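Local coordinates for protein enterotoxin type A (Staphylococcus aureus, PDB 1ESF) that acts as a superantigen, binding MHC class II molecules, in part through a zinc site, and T-cell receptors, and causes staphylococcal food poisoning, at residues 186-191 with 217-222. Numbering follows the deposited sequence.
Sequences FHTSTE and KTINSE. With CD (cadmium ion), chain C.
Thr188 and Ile219 are the nearest CA pair across the two segments, 7.6 Å apart, and no backbone-to-backbone hydrogen bond joins them. The 186-191 chain leaves the end of strand 181-187 at His187 and turns through a loop; 217-222 carries the short strand 218-220, which pairs antiparallel with 149-151. Thr188 sends its methyl CG2 against Ile219, 3.9 Å from both CB and CD1, while the CB of Phe186 lies 4.3 Å from that same CD1. The Phe186 ring then leads off toward Leu155 of helix 152-167, which Ile219 also touches. The other branch of Thr188, OG1, bonds to Glu191 O at 2.9 Å, from above the carbonyl plane. Glu191 comes back across Ile219 at about a right angle: with CG between backbone N and carbonyl carbon (chi1 71°) and a bend at chi2, its carboxylate reaches the strand. There OE1 takes a weak hydrogen bond from Asn220 N, 3.4 Å long, and a water 2.6 Å from OE2 links that oxygen to Asn220 O. His187 points away from 217-222, and its ND1 binds the cadmium ion at 2.4 Å, with Ser1, His225 and Asp227 completing the site. The contact thus ties the two-stranded antiparallel sheet 149-151/218-220 to the larger sheet of the beta-grasp domain; the cadmium ion sits where His187, His225 and Asp227 bind zinc, which the toxin needs for MHC class II binding.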
ATOM      1  N   PHE A 186      -8.255  -3.129   7.352  1.00 19.00           N
ATOM      2  CA  PHE A 186      -7.259  -4.053   7.934  1.00 16.70           C
ATOM      3  C   PHE A 186      -7.753  -4.215   9.374  1.00 19.11           C
ATOM      4  O   PHE A 186      -7.563  -3.364  10.247  1.00 18.57           O
ATOM      5  CB  PHE A 186      -5.866  -3.440   7.855  1.00 14.40           C
ATOM      6  CG  PHE A 186      -5.449  -3.117   6.445  1.00 13.42           C
ATOM      7  CD1 PHE A 186      -5.842  -1.926   5.859  1.00 15.27           C
ATOM      8  CD2 PHE A 186      -4.816  -4.081   5.661  1.00 14.42           C
ATOM      9  CE1 PHE A 186      -5.638  -1.705   4.478  1.00 15.60           C
ATOM     10  CE2 PHE A 186      -4.606  -3.893   4.311  1.00 16.41           C
ATOM     11  CZ  PHE A 186      -5.023  -2.689   3.701  1.00 15.54           C
ATOM     12  N   HIS A 187      -8.511  -5.271   9.577  1.00 20.96           N
ATOM     13  CA  HIS A 187      -9.132  -5.473  10.858  1.00 23.94           C
ATOM     14  C   HIS A 187      -8.281  -6.150  11.925  1.00 25.07           C
ATOM     15  O   HIS A 187      -8.244  -7.369  12.044  1.00 23.64           O
ATOM     16  CB  HIS A 187     -10.463  -6.164  10.655  1.00 25.90           C
ATOM     17  CG  HIS A 187     -11.368  -6.039  11.828  1.00 30.86           C
ATOM     18  ND1 HIS A 187     -12.620  -6.602  11.855  1.00 34.20           N
ATOM     19  CD2 HIS A 187     -11.183  -5.480  13.045  1.00 35.51           C
ATOM     20  CE1 HIS A 187     -13.163  -6.415  13.048  1.00 36.31           C
ATOM     21  NE2 HIS A 187     -12.311  -5.734  13.786  1.00 35.98           N
ATOM     22  N   THR A 188      -7.611  -5.304  12.699  1.00 28.53           N
ATOM     23  CA  THR A 188      -6.706  -5.725  13.750  1.00 30.45           C
ATOM     24  C   THR A 188      -7.471  -5.896  15.032  1.00 35.55           C
ATOM     25  O   THR A 188      -8.544  -5.370  15.200  1.00 37.06           O
ATOM     26  CB  THR A 188      -5.555  -4.729  13.886  1.00 28.88           C
ATOM     27  OG1 THR A 188      -6.063  -3.400  13.722  1.00 22.94           O
ATOM     28  CG2 THR A 188      -4.480  -4.978  12.792  1.00 30.05           C
ATOM     29  N   SER A 189      -6.966  -6.728  15.918  1.00 43.81           N
ATOM     30  CA  SER A 189      -7.663  -6.976  17.190  1.00 46.69           C
ATOM     31  C   SER A 189      -7.185  -6.083  18.350  1.00 45.89           C
ATOM     32  O   SER A 189      -7.973  -5.446  19.044  1.00 46.31           O
ATOM     33  CB  SER A 189      -7.530  -8.487  17.563  1.00 49.56           C
ATOM     34  OG  SER A 189      -6.415  -9.124  16.912  1.00 52.82           O
ATOM     35  N   THR A 190      -5.873  -5.944  18.436  1.00 44.59           N
ATOM     36  CA  THR A 190      -5.217  -5.243  19.512  1.00 43.85           C
ATOM     37  C   THR A 190      -4.835  -3.791  19.316  1.00 40.69           C
ATOM     38  O   THR A 190      -4.382  -3.105  20.253  1.00 41.86           O
ATOM     39  CB  THR A 190      -3.985  -6.070  19.854  1.00 45.46           C
ATOM     40  OG1 THR A 190      -3.152  -6.209  18.681  1.00 47.65           O
ATOM     41  CG2 THR A 190      -4.439  -7.453  20.298  1.00 46.34           C
ATOM     42  N   GLU A 191      -5.041  -3.298  18.116  1.00 36.24           N
ATOM     43  CA  GLU A 191      -4.631  -1.951  17.853  1.00 33.44           C
ATOM     44  C   GLU A 191      -5.653  -1.369  16.903  1.00 29.53           C
ATOM     45  O   GLU A 191      -6.348  -2.099  16.257  1.00 29.50           O
ATOM     46  CB  GLU A 191      -3.221  -1.992  17.251  1.00 33.74           C
ATOM     47  CG  GLU A 191      -3.137  -2.532  15.842  1.00 31.59           C
ATOM     48  CD  GLU A 191      -2.087  -3.578  15.668  1.00 33.14           C
ATOM     49  OE1 GLU A 191      -0.900  -3.259  15.751  1.00 34.86           O
ATOM     50  OE2 GLU A 191      -2.457  -4.746  15.436  1.00 39.19           O
ATOM     51  N   LYS A 217       2.583   3.327   8.497  1.00 19.86           N
ATOM     52  CA  LYS A 217       1.750   2.576   9.449  1.00 20.62           C
ATOM     53  C   LYS A 217       2.084   1.113   9.398  1.00 22.50           C
ATOM     54  O   LYS A 217       2.061   0.514   8.312  1.00 22.30           O
ATOM     55  CB  LYS A 217       0.275   2.729   9.186  1.00 22.28           C
ATOM     56  CG  LYS A 217      -0.549   2.471  10.437  1.00 26.89           C
ATOM     57  CD  LYS A 217      -1.844   3.247  10.332  1.00 38.64           C
ATOM     58  CE  LYS A 217      -2.090   4.192  11.518  1.00 43.37           C
ATOM     59  NZ  LYS A 217      -1.187   5.392  11.567  1.00 48.59           N
ATOM     60  N   THR A 218       2.297   0.550  10.585  1.00 22.35           N
ATOM     61  CA  THR A 218       2.731  -0.828  10.797  1.00 22.30           C
ATOM     62  C   THR A 218       1.760  -1.467  11.788  1.00 21.86           C
ATOM     63  O   THR A 218       1.283  -0.806  12.730  1.00 22.73           O
ATOM     64  CB  THR A 218       4.188  -0.776  11.381  1.00 23.50           C
ATOM     65  OG1 THR A 218       5.075  -0.269  10.385  1.00 24.76           O
ATOM     66  CG2 THR A 218       4.688  -2.099  11.796  1.00 28.19           C
ATOM     67  N   ILE A 219       1.407  -2.723  11.515  1.00 20.79           N
ATOM     68  CA  ILE A 219       0.474  -3.499  12.349  1.00 20.66           C
ATOM     69  C   ILE A 219       1.001  -4.903  12.624  1.00 18.51           C
ATOM     70  O   ILE A 219       1.898  -5.410  11.948  1.00 18.33           O
ATOM     71  CB  ILE A 219      -0.968  -3.651  11.688  1.00 19.55           C
ATOM     72  CG1 ILE A 219      -0.857  -4.288  10.294  1.00 21.56           C
ATOM     73  CG2 ILE A 219      -1.671  -2.282  11.592  1.00 18.62           C
ATOM     74  CD1 ILE A 219      -2.192  -4.695   9.659  1.00 27.70           C
ATOM     75  N   ASN A 220       0.483  -5.518  13.666  1.00 20.83           N
ATOM     76  CA  ASN A 220       0.861  -6.903  13.928  1.00 25.36           C
ATOM     77  C   ASN A 220       0.002  -7.829  13.013  1.00 23.25           C
ATOM     78  O   ASN A 220      -1.236  -7.711  12.985  1.00 22.93           O
ATOM     79  CB  ASN A 220       0.703  -7.259  15.414  1.00 30.16           C
ATOM     80  CG  ASN A 220       1.401  -8.563  15.762  1.00 33.65           C
ATOM     81  OD1 ASN A 220       0.761  -9.611  15.829  1.00 37.11           O
ATOM     82  ND2 ASN A 220       2.735  -8.516  15.897  1.00 37.88           N
ATOM     83  N   SER A 221       0.680  -8.673  12.230  1.00 21.89           N
ATOM     84  CA  SER A 221       0.066  -9.572  11.255  1.00 24.87           C
ATOM     85  C   SER A 221      -0.704 -10.762  11.816  1.00 29.61           C
ATOM     86  O   SER A 221      -1.523 -11.393  11.132  1.00 31.00           O
ATOM     87  CB  SER A 221       1.129 -10.077  10.282  1.00 21.26           C
ATOM     88  OG  SER A 221       2.112 -10.841  10.954  1.00 23.75           O
ATOM     89  N   GLU A 222      -0.391 -11.126  13.046  1.00 34.30           N
ATOM     90  CA  GLU A 222      -1.069 -12.240  13.685  1.00 38.40           C
ATOM     91  C   GLU A 222      -2.404 -11.757  14.297  1.00 37.41           C
ATOM     92  O   GLU A 222      -2.498 -10.634  14.862  1.00 36.50           O
ATOM     93  CB  GLU A 222      -0.126 -12.847  14.748  1.00 41.87           C
ATOM     94  CG  GLU A 222       0.155 -14.356  14.537  1.00 53.37           C
ATOM     95  CD  GLU A 222       1.236 -14.944  15.486  1.00 61.46           C
ATOM     96  OE1 GLU A 222       1.337 -14.532  16.687  1.00 65.51           O
ATOM     97  OE2 GLU A 222       1.980 -15.849  15.012  1.00 65.71           O
TER
HETATM   98 CD    CD C 240     -13.711  -8.018  10.278  1.00 24.33          CD
HETATM   99  O   HOH W   1      -2.207  -8.865  17.661  1.00 36.29           O
HETATM  100  O   HOH W   2      -3.429  -7.113  15.033  1.00 46.47           O